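Local coordinates for protein negative regulator of ofd1 (PDB 3QTM) that is required for correct translation termination and directly inhibits Ofd1, probably thereby stabilising the transcription factor fragment Sre1N, at residues Val12-Glu15 with Glu16-Ile19; Thr59-Ile62 with Ser63-Pro66; Lys67-His70 with Ala71-Ser75. All coordinates share one frame; numbering follows the deposited sequence. Where two conformers were deposited one is given.

Contact 1: Val12-Glu15 with Glu16-Ile19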
ATOM      1  N   VAL A  12      27.671   2.210 -28.173  1.00 49.48           N
ATOM      2  CA  VAL A  12      28.118   3.082 -27.087  1.00 53.56           C
ATOM      3  C   VAL A  12      27.216   2.967 -25.849  1.00 49.00           C
ATOM      4  O   VAL A  12      26.154   2.339 -25.895  1.00 50.54           O
ATOM      5  CB  VAL A  12      28.207   4.563 -27.544  1.00 57.42           C
ATOM      6  CG1 VAL A  12      28.877   4.662 -28.916  1.00 58.23           C
ATOM      7  CG2 VAL A  12      26.822   5.211 -27.576  1.00 50.03           C
ATOM      8  N   TYR A  13      27.650   3.572 -24.744  1.00 46.66           N
ATOM      9  CA  TYR A  13      26.889   3.546 -23.489  1.00 45.95           C
ATOM     10  C   TYR A  13      26.372   4.946 -23.195  1.00 39.94           C
ATOM     11  O   TYR A  13      27.123   5.827 -22.777  1.00 42.13           O
ATOM     12  CB  TYR A  13      27.778   3.048 -22.346  1.00 39.27           C
ATOM     13  CG  TYR A  13      27.087   2.719 -21.030  1.00 37.54           C
ATOM     14  CD1 TYR A  13      27.265   3.533 -19.918  1.00 39.27           C
ATOM     15  CD2 TYR A  13      26.311   1.565 -20.882  1.00 38.65           C
ATOM     16  CE1 TYR A  13      26.670   3.236 -18.699  1.00 38.35           C
ATOM     17  CE2 TYR A  13      25.699   1.255 -19.653  1.00 38.57           C
ATOM     18  CZ  TYR A  13      25.891   2.102 -18.566  1.00 37.69           C
ATOM     19  OH  TYR A  13      25.316   1.835 -17.341  1.00 31.12           O
ATOM     20  N   THR A  14      25.085   5.147 -23.429  1.00 34.08           N
ATOM     21  CA  THR A  14      24.501   6.478 -23.353  1.00 35.31           C
ATOM     22  C   THR A  14      24.059   6.846 -21.937  1.00 33.30           C
ATOM     23  O   THR A  14      24.030   6.003 -21.039  1.00 28.24           O
ATOM     24  CB  THR A  14      23.296   6.576 -24.282  1.00 32.86           C
ATOM     25  OG1 THR A  14      22.270   5.699 -23.811  1.00 32.34           O
ATOM     26  CG2 THR A  14      23.699   6.159 -25.709  1.00 38.21           C
ATOM     27  N   GLU A  15      23.733   8.118 -21.743  1.00 30.77           N
ATOM     28  CA  GLU A  15      23.185   8.570 -20.469  1.00 33.89           C
ATOM     29  C   GLU A  15      21.907   7.784 -20.162  1.00 31.61           C
ATOM     30  O   GLU A  15      21.628   7.437 -19.013  1.00 26.79           O
ATOM     31  CB  GLU A  15      22.903  10.074 -20.518  1.00 33.06           C
ATOM     32  CG  GLU A  15      22.356  10.653 -19.224  1.00 33.55           C
ATOM     33  CD  GLU A  15      22.356  12.176 -19.229  1.00 38.98           C
ATOM     34  OE1 GLU A  15      21.282  12.784 -19.469  1.00 38.19           O
ATOM     35  OE2 GLU A  15      23.445  12.758 -19.010  1.00 42.31           O
ATOM     36  N   GLU A  16      21.142   7.488 -21.205  1.00 29.67           N
ATOM     37  CA  GLU A  16      19.929   6.702 -21.044  1.00 30.66           C
ATOM     38  C   GLU A  16      20.251   5.305 -20.519  1.00 28.09           C
ATOM     39  O   GLU A  16      19.559   4.806 -19.627  1.00 23.01           O
ATOM     40  CB  GLU A  16      19.155   6.604 -22.365  1.00 30.12           C
ATOM     41  CG  GLU A  16      17.821   5.869 -22.238  1.00 32.77           C
ATOM     42  CD  GLU A  16      17.010   5.882 -23.534  1.00 37.14           C
ATOM     43  OE1 GLU A  16      17.604   5.651 -24.610  1.00 44.98           O
ATOM     44  OE2 GLU A  16      15.784   6.128 -23.479  1.00 36.55           O
ATOM     45  N   ASP A  17      21.284   4.674 -21.086  1.00 28.69           N
ATOM     46  CA  ASP A  17      21.753   3.366 -20.606  1.00 29.26           C
ATOM     47  C   ASP A  17      22.167   3.419 -19.135  1.00 23.85           C
ATOM     48  O   ASP A  17      21.756   2.584 -18.350  1.00 25.43           O
ATOM     49  CB  ASP A  17      22.939   2.870 -21.438  1.00 29.98           C
ATOM     50  CG  ASP A  17      22.549   2.547 -22.873  1.00 38.02           C
ATOM     51  OD1 ASP A  17      21.417   2.049 -23.084  1.00 36.62           O
ATOM     52  OD2 ASP A  17      23.369   2.794 -23.788  1.00 40.08           O
ATOM     53  N   ASN A  18      23.012   4.388 -18.800  1.00 24.12           N
ATOM     54  CA  ASN A  18      23.409   4.679 -17.428  1.00 27.25           C
ATOM     55  C   ASN A  18      22.236   4.718 -16.453  1.00 27.26           C
ATOM     56  O   ASN A  18      22.300   4.162 -15.355  1.00 25.35           O
ATOM     57  CB  ASN A  18      24.065   6.046 -17.385  1.00 27.21           C
ATOM     58  CG  ASN A  18      25.552   5.975 -17.238  1.00 38.17           C
ATOM     59  OD1 ASN A  18      26.074   5.921 -16.119  1.00 35.06           O
ATOM     60  ND2 ASN A  18      26.260   6.011 -18.363  1.00 41.00           N
ATOM     61  N   ILE A  19      21.171   5.409 -16.842  1.00 21.54           N
ATOM     62  CA  ILE A  19      20.037   5.565 -15.948  0.65 25.40           C
ATOM     63  C   ILE A  19      19.323   4.229 -15.835  1.00 26.81           C
ATOM     64  O   ILE A  19      18.896   3.837 -14.751  1.00 22.97           O
ATOM     65  CB  ILE A  19      19.099   6.704 -16.413  0.65 24.60           C
ATOM     66  CG1 ILE A  19      19.818   8.045 -16.253  0.65 23.30           C
ATOM     67  CG2 ILE A  19      17.782   6.687 -15.637  0.65 23.30           C
ATOM     68  CD1 ILE A  19      19.264   9.151 -17.130  0.65 26.92           C
TER

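Contact 2: Thr59-Ile62 with Ser63-Pro66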
ATOM      1  N   THR A  59      27.797  14.108 -16.086  1.00 27.86           N
ATOM      2  CA  THR A  59      26.877  14.526 -17.138  1.00 32.45           C
ATOM      3  C   THR A  59      27.248  15.926 -17.630  1.00 36.22           C
ATOM      4  O   THR A  59      27.728  16.753 -16.857  1.00 35.01           O
ATOM      5  CB  THR A  59      25.405  14.491 -16.663  1.00 33.70           C
ATOM      6  OG1 THR A  59      24.538  14.886 -17.737  1.00 34.31           O
ATOM      7  CG2 THR A  59      25.204  15.439 -15.501  1.00 30.93           C
ATOM      8  N   GLU A  60      27.034  16.182 -18.918  1.00 41.19           N
ATOM      9  CA  GLU A  60      27.287  17.502 -19.496  1.00 41.27           C
ATOM     10  C   GLU A  60      26.370  18.587 -18.921  1.00 42.59           C
ATOM     11  O   GLU A  60      26.796  19.730 -18.730  1.00 43.97           O
ATOM     12  CB  GLU A  60      27.109  17.454 -21.011  1.00 52.93           C
ATOM     13  CG  GLU A  60      28.300  16.904 -21.772  1.00 63.58           C
ATOM     14  CD  GLU A  60      28.048  16.841 -23.272  1.00 74.32           C
ATOM     15  OE1 GLU A  60      27.428  15.858 -23.735  1.00 70.50           O
ATOM     16  OE2 GLU A  60      28.476  17.773 -23.988  1.00 83.88           O
ATOM     17  N   ASP A  61      25.112  18.232 -18.654  1.00 37.21           N
ATOM     18  CA  ASP A  61      24.120  19.198 -18.155  1.00 36.12           C
ATOM     19  C   ASP A  61      23.141  18.556 -17.173  1.00 30.83           C
ATOM     20  O   ASP A  61      22.242  17.814 -17.576  1.00 30.79           O
ATOM     21  CB  ASP A  61      23.333  19.808 -19.322  1.00 35.66           C
ATOM     22  CG  ASP A  61      22.505  21.010 -18.905  1.00 38.17           C
ATOM     23  OD1 ASP A  61      22.188  21.140 -17.697  1.00 37.13           O
ATOM     24  OD2 ASP A  61      22.172  21.827 -19.792  1.00 40.34           O
ATOM     25  N   ILE A  62      23.300  18.845 -15.886  1.00 29.59           N
ATOM     26  CA  ILE A  62      22.503  18.142 -14.892  1.00 31.82           C
ATOM     27  C   ILE A  62      21.028  18.429 -15.102  1.00 26.60           C
ATOM     28  O   ILE A  62      20.178  17.601 -14.791  1.00 25.67           O
ATOM     29  CB  ILE A  62      22.916  18.463 -13.439  1.00 31.55           C
ATOM     30  CG1 ILE A  62      22.449  19.866 -13.054  1.00 36.01           C
ATOM     31  CG2 ILE A  62      24.424  18.267 -13.257  1.00 31.37           C
ATOM     32  CD1 ILE A  62      22.265  20.065 -11.570  1.00 42.27           C
ATOM     33  N   SER A  63      20.731  19.589 -15.676  1.00 28.26           N
ATOM     34  CA  SER A  63      19.352  19.992 -15.862  1.00 27.25           C
ATOM     35  C   SER A  63      18.648  19.136 -16.917  1.00 28.19           C
ATOM     36  O   SER A  63      17.424  19.192 -17.038  1.00 27.85           O
ATOM     37  CB  SER A  63      19.261  21.482 -16.232  1.00 32.77           C
ATOM     38  OG  SER A  63      19.636  21.701 -17.578  1.00 36.88           O
ATOM     39  N   THR A  64      19.397  18.346 -17.685  1.00 23.37           N
ATOM     40  CA  THR A  64      18.730  17.492 -18.668  1.00 24.23           C
ATOM     41  C   THR A  64      18.625  16.035 -18.237  1.00 22.66           C
ATOM     42  O   THR A  64      18.114  15.207 -18.976  1.00 23.01           O
ATOM     43  CB  THR A  64      19.341  17.593 -20.084  1.00 25.13           C
ATOM     44  OG1 THR A  64      20.719  17.228 -20.045  1.00 23.69           O
ATOM     45  CG2 THR A  64      19.208  19.013 -20.610  1.00 29.01           C
ATOM     46  N   LEU A  65      19.088  15.721 -17.035  1.00 23.71           N
ATOM     47  CA  LEU A  65      18.800  14.405 -16.479  1.00 22.75           C
ATOM     48  C   LEU A  65      17.285  14.263 -16.366  1.00 20.95           C
ATOM     49  O   LEU A  65      16.603  15.193 -15.966  1.00 23.50           O
ATOM     50  CB  LEU A  65      19.487  14.209 -15.128  1.00 22.55           C
ATOM     51  CG  LEU A  65      21.012  14.071 -15.180  1.00 25.86           C
ATOM     52  CD1 LEU A  65      21.628  14.192 -13.779  1.00 27.46           C
ATOM     53  CD2 LEU A  65      21.433  12.760 -15.871  1.00 25.41           C
ATOM     54  N   PRO A  66      16.748  13.103 -16.749  1.00 20.36           N
ATOM     55  CA  PRO A  66      15.298  12.934 -16.740  1.00 21.26           C
ATOM     56  C   PRO A  66      14.742  12.718 -15.349  1.00 20.95           C
ATOM     57  O   PRO A  66      15.453  12.362 -14.392  1.00 17.96           O
ATOM     58  CB  PRO A  66      15.071  11.650 -17.546  1.00 21.06           C
ATOM     59  CG  PRO A  66      16.367  10.981 -17.642  1.00 23.30           C
ATOM     60  CD  PRO A  66      17.453  11.864 -17.093  1.00 24.47           C
TER
HETATM   61  O   HOH W   1      17.614  17.017 -14.157  1.00 23.08           O

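Contact 3: Lys67-His70 with Ala71-Ser75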
ATOM      1  N   LYS A  67      13.434  12.889 -15.265  1.00 19.68           N
ATOM      2  CA  LYS A  67      12.705  12.593 -14.048  1.00 19.38           C
ATOM      3  C   LYS A  67      13.035  11.188 -13.518  1.00 19.07           C
ATOM      4  O   LYS A  67      13.107  10.994 -12.307  1.00 16.85           O
ATOM      5  CB  LYS A  67      11.209  12.723 -14.286  1.00 19.77           C
ATOM      6  CG  LYS A  67      10.737  14.145 -14.622  1.00 22.37           C
ATOM      7  CD  LYS A  67       9.219  14.246 -14.478  1.00 20.55           C
ATOM      8  CE  LYS A  67       8.711  15.651 -14.779  1.00 26.73           C
ATOM      9  NZ  LYS A  67       8.935  15.992 -16.202  1.00 30.37           N
ATOM     10  N   ASP A  68      13.218  10.223 -14.422  1.00 16.67           N
ATOM     11  CA  ASP A  68      13.529   8.843 -14.031  1.00 20.58           C
ATOM     12  C   ASP A  68      14.847   8.724 -13.282  1.00 18.78           C
ATOM     13  O   ASP A  68      15.006   7.837 -12.457  1.00 23.06           O
ATOM     14  CB  ASP A  68      13.571   7.911 -15.251  1.00 23.57           C
ATOM     15  CG  ASP A  68      12.187   7.555 -15.762  1.00 26.31           C
ATOM     16  OD1 ASP A  68      11.191   7.900 -15.081  1.00 24.51           O
ATOM     17  OD2 ASP A  68      12.100   6.923 -16.842  1.00 29.27           O
ATOM     18  N   PHE A  69      15.804   9.596 -13.584  1.00 20.13           N
ATOM     19  CA  PHE A  69      17.038   9.624 -12.805  1.00 19.98           C
ATOM     20  C   PHE A  69      16.753  10.010 -11.348  1.00 19.91           C
ATOM     21  O   PHE A  69      17.192   9.329 -10.414  1.00 17.44           O
ATOM     22  CB  PHE A  69      18.079  10.576 -13.403  1.00 17.98           C
ATOM     23  CG  PHE A  69      19.216  10.903 -12.438  1.00 20.34           C
ATOM     24  CD1 PHE A  69      20.298  10.056 -12.305  1.00 18.56           C
ATOM     25  CD2 PHE A  69      19.178  12.045 -11.660  1.00 18.47           C
ATOM     26  CE1 PHE A  69      21.324  10.338 -11.414  1.00 18.37           C
ATOM     27  CE2 PHE A  69      20.209  12.340 -10.763  1.00 20.72           C
ATOM     28  CZ  PHE A  69      21.275  11.483 -10.635  1.00 19.82           C
ATOM     29  N   HIS A  70      16.017  11.097 -11.146  1.00 17.35           N
ATOM     30  CA  HIS A  70      15.757  11.552  -9.775  1.00 20.14           C
ATOM     31  C   HIS A  70      14.845  10.569  -9.031  1.00 18.63           C
ATOM     32  O   HIS A  70      14.947  10.431  -7.813  1.00 18.74           O
ATOM     33  CB  HIS A  70      15.149  12.957  -9.756  1.00 18.22           C
ATOM     34  CG  HIS A  70      15.970  13.976 -10.476  1.00 22.28           C
ATOM     35  ND1 HIS A  70      17.047  14.610  -9.894  1.00 22.79           N
ATOM     36  CD2 HIS A  70      15.875  14.471 -11.735  1.00 20.57           C
ATOM     37  CE1 HIS A  70      17.588  15.441 -10.766  1.00 22.55           C
ATOM     38  NE2 HIS A  70      16.890  15.383 -11.886  1.00 23.73           N
ATOM     39  N   ALA A  71      13.961   9.892  -9.773  1.00 14.16           N
ATOM     40  CA  ALA A  71      13.087   8.879  -9.195  1.00 16.30           C
ATOM     41  C   ALA A  71      13.890   7.710  -8.636  1.00 19.83           C
ATOM     42  O   ALA A  71      13.606   7.244  -7.544  1.00 19.43           O
ATOM     43  CB  ALA A  71      12.079   8.388 -10.223  1.00 17.30           C
ATOM     44  N   ALA A  72      14.885   7.226  -9.391  1.00 18.64           N
ATOM     45  CA  ALA A  72      15.704   6.109  -8.928  1.00 16.03           C
ATOM     46  C   ALA A  72      16.537   6.516  -7.718  1.00 18.39           C
ATOM     47  O   ALA A  72      16.691   5.758  -6.769  1.00 17.20           O
ATOM     48  CB  ALA A  72      16.614   5.610 -10.034  1.00 16.40           C
ATOM     49  N   TYR A  73      17.101   7.716  -7.778  1.00 15.59           N
ATOM     50  CA  TYR A  73      17.936   8.221  -6.712  1.00 14.17           C
ATOM     51  C   TYR A  73      17.077   8.402  -5.435  1.00 19.96           C
ATOM     52  O   TYR A  73      17.469   8.005  -4.334  1.00 17.86           O
ATOM     53  CB  TYR A  73      18.542   9.546  -7.166  1.00 15.22           C
ATOM     54  CG  TYR A  73      19.704  10.040  -6.360  1.00 19.04           C
ATOM     55  CD1 TYR A  73      20.511  11.062  -6.840  1.00 16.82           C
ATOM     56  CD2 TYR A  73      20.013   9.477  -5.118  1.00 18.90           C
ATOM     57  CE1 TYR A  73      21.585  11.536  -6.096  1.00 21.81           C
ATOM     58  CE2 TYR A  73      21.091   9.940  -4.364  1.00 18.00           C
ATOM     59  CZ  TYR A  73      21.872  10.981  -4.861  1.00 22.79           C
ATOM     60  OH  TYR A  73      22.944  11.461  -4.130  1.00 22.65           O
ATOM     61  N   SER A  74      15.897   8.992  -5.592  1.00 14.09           N
ATOM     62  CA  SER A  74      14.976   9.149  -4.471  1.00 17.74           C
ATOM     63  C   SER A  74      14.622   7.794  -3.864  1.00 19.04           C
ATOM     64  O   SER A  74      14.615   7.653  -2.653  1.00 15.41           O
ATOM     65  CB  SER A  74      13.699   9.855  -4.918  1.00 15.47           C
ATOM     66  OG  SER A  74      12.766   9.904  -3.860  1.00 17.44           O
ATOM     67  N   SER A  75      14.345   6.802  -4.715  1.00 17.55           N
ATOM     68  CA  SER A  75      13.999   5.458  -4.242  1.00 19.43           C
ATOM     69  C   SER A  75      15.110   4.795  -3.435  1.00 20.12           C
ATOM     70  O   SER A  75      14.842   4.116  -2.449  1.00 20.11           O
ATOM     71  CB  SER A  75      13.619   4.545  -5.406  1.00 19.37           C
ATOM     72  OG  SER A  75      12.408   4.983  -5.987  1.00 21.04           O
TER

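Contact 1: Val12-Glu15 with Glu16-Ile19
T14 and D17 form a capping box at the N-terminus of helix 15-34, each side chain answering the other's backbone N-H, with T14 as the N-cap. Going up the first turn, E16 comes first; its CB lies 3.6 Å from T14 OG1. D17 follows and makes its half of the box twice over, through backbone and side chain. Its backbone N-H points at T14 OG1, with D17 N 3.1 Å from that oxygen. This works because OG1 sits between the backbone N and carbonyl carbon of T14 (chi1 66°), turned in over the end of the helix. In return D17 OD2 takes the N-H of T14 N at 2.9 Å, an almost straight bond that arrives on the anti side of the carboxylate and somewhat out of its plane. The T14 hydroxyl adds a weak bond to the same oxygen. D17 CB meanwhile lies over one face of the Y13 ring, offset toward the rim and 3.9 Å from its centroid, a CH-pi contact beside the first turn. With an alanine at D17, the T14 N-H is likely to lose its acceptor, the box being reduced to the bond from the backbone N to T14 OG1. N18 continues the turn, its backbone N giving a nearly linear 2.9 Å bond to T14 O, while its side chain reaches E51 and I55 of helix 38-58. Last comes buried I19. Its side chain and that of E15 run side by side in the same direction, E15 ending on T59 through OE2, and I19 N bonds to E15 O at 3.0 Å.

Contact 2: Thr59-Ile62 with Ser63-Pro66
With CG anti to its backbone N (chi1 -168°), D61 swings its carboxylate forward to S63, whose OG is turned back between its own backbone N and carbonyl carbon (chi1 76°) to meet it. This is an Asx turn on D61, leading into a short 3-10 turn in the connection between helix 38-58 and helix 67-82. D61 OD1 takes two bonds from S63. The hydroxyl S63 OG donates to D61 OD1 at 2.6 Å. The backbone S63 N donates to the same D61 OD1 at 2.9 Å. Both donors come from the same face, above the carboxylate plane, and together they restrict rotation of the acid.

The backbone oxygen of D61 is gripped twice as well, by T64. The T64 OG1 hydroxyl approaches in the carbonyl plane, on a lone pair, whereas T64 N bonds to D61 O at 2.9 Å and closes the 3-10 turn. One residue on, L65 N bonds to I62 O.

L65 is the buried member, resting on I55 and L56 of helix 38-58 and on E15 of helix 15-34. T59, whose OG1 is bonded to E15, reaches toward it tip to tip, T59 CG2 to L65 CD1 at 4.2 Å. A water then spans the exit from the turn, donating to I62 O at 2.7 Å and to L65 O at 2.8 Å.

Contact 3: Lys67-His70 with Ala71-Ser75
F69 and Y73, one turn apart, lie side by side and point the same way, with F69 CZ 3.9 Å from Y73 CD1. Both have CG anti to the backbone N (chi1 165° for F69 and -165° for Y73), which sends the two rings off the same flank of the helix. Their planes stand 74° apart and their centroids 6.0 Å, an oblique pairing. The imidazole of H70 also meets the phenyl ring, turning one face to F69 CD2, which sits 3.7 Å above its middle.

Beneath these side chains runs the regular i to i+4 ladder. A71 N bonds to K67 O at 2.9 Å, and A72 N, Y73 N and S74 N go in turn to D68 O, F69 O and H70 O. A71 O has two donors, S75 N and the S75 hydroxyl, the latter with S75 OG 3.0 Å from A71 O; they reach it from opposite faces of the carbonyl plane, and the S75 side chain thus bonds back to its own helix.

This is the opening of helix 67-82 in the alpha-helical, TPR-related fold of the ETT1 family, and neighbouring helices enclose it. F69 is packed on L22 of helix 15-34 and on I55 and L56 of helix 38-58, and Y73 lies against A52 and L56. W23 of helix 15-34 touches the side chains of A71 and A72, and its NE1 bonds to D68 O. The polar ends are tied outward: H70 ND1 to R107 NH1, S74 OG to A104 O, and K67 NZ to the carbonyl oxygens of A114 and G116.

In the fold
The three contacts follow one another at the N-terminal end of the helical array. Contact 2 runs directly into contact 3, their centres about 13 Å apart, so the turn at 59-66 leads straight into helix 67-82. Contact 1 is about 12 Å from contact 2, centre to centre, and joins it through E15: E15 OE2 lies 2.7 Å from T59 OG1, a probable hydrogen bond, and E15 CD packs on L65 CD2. In the conformer given, I19 of contact 1 lies against P66 of contact 2 and near F69 of contact 3. Contacts 1 and 2 are surface features; contact 3 is buried.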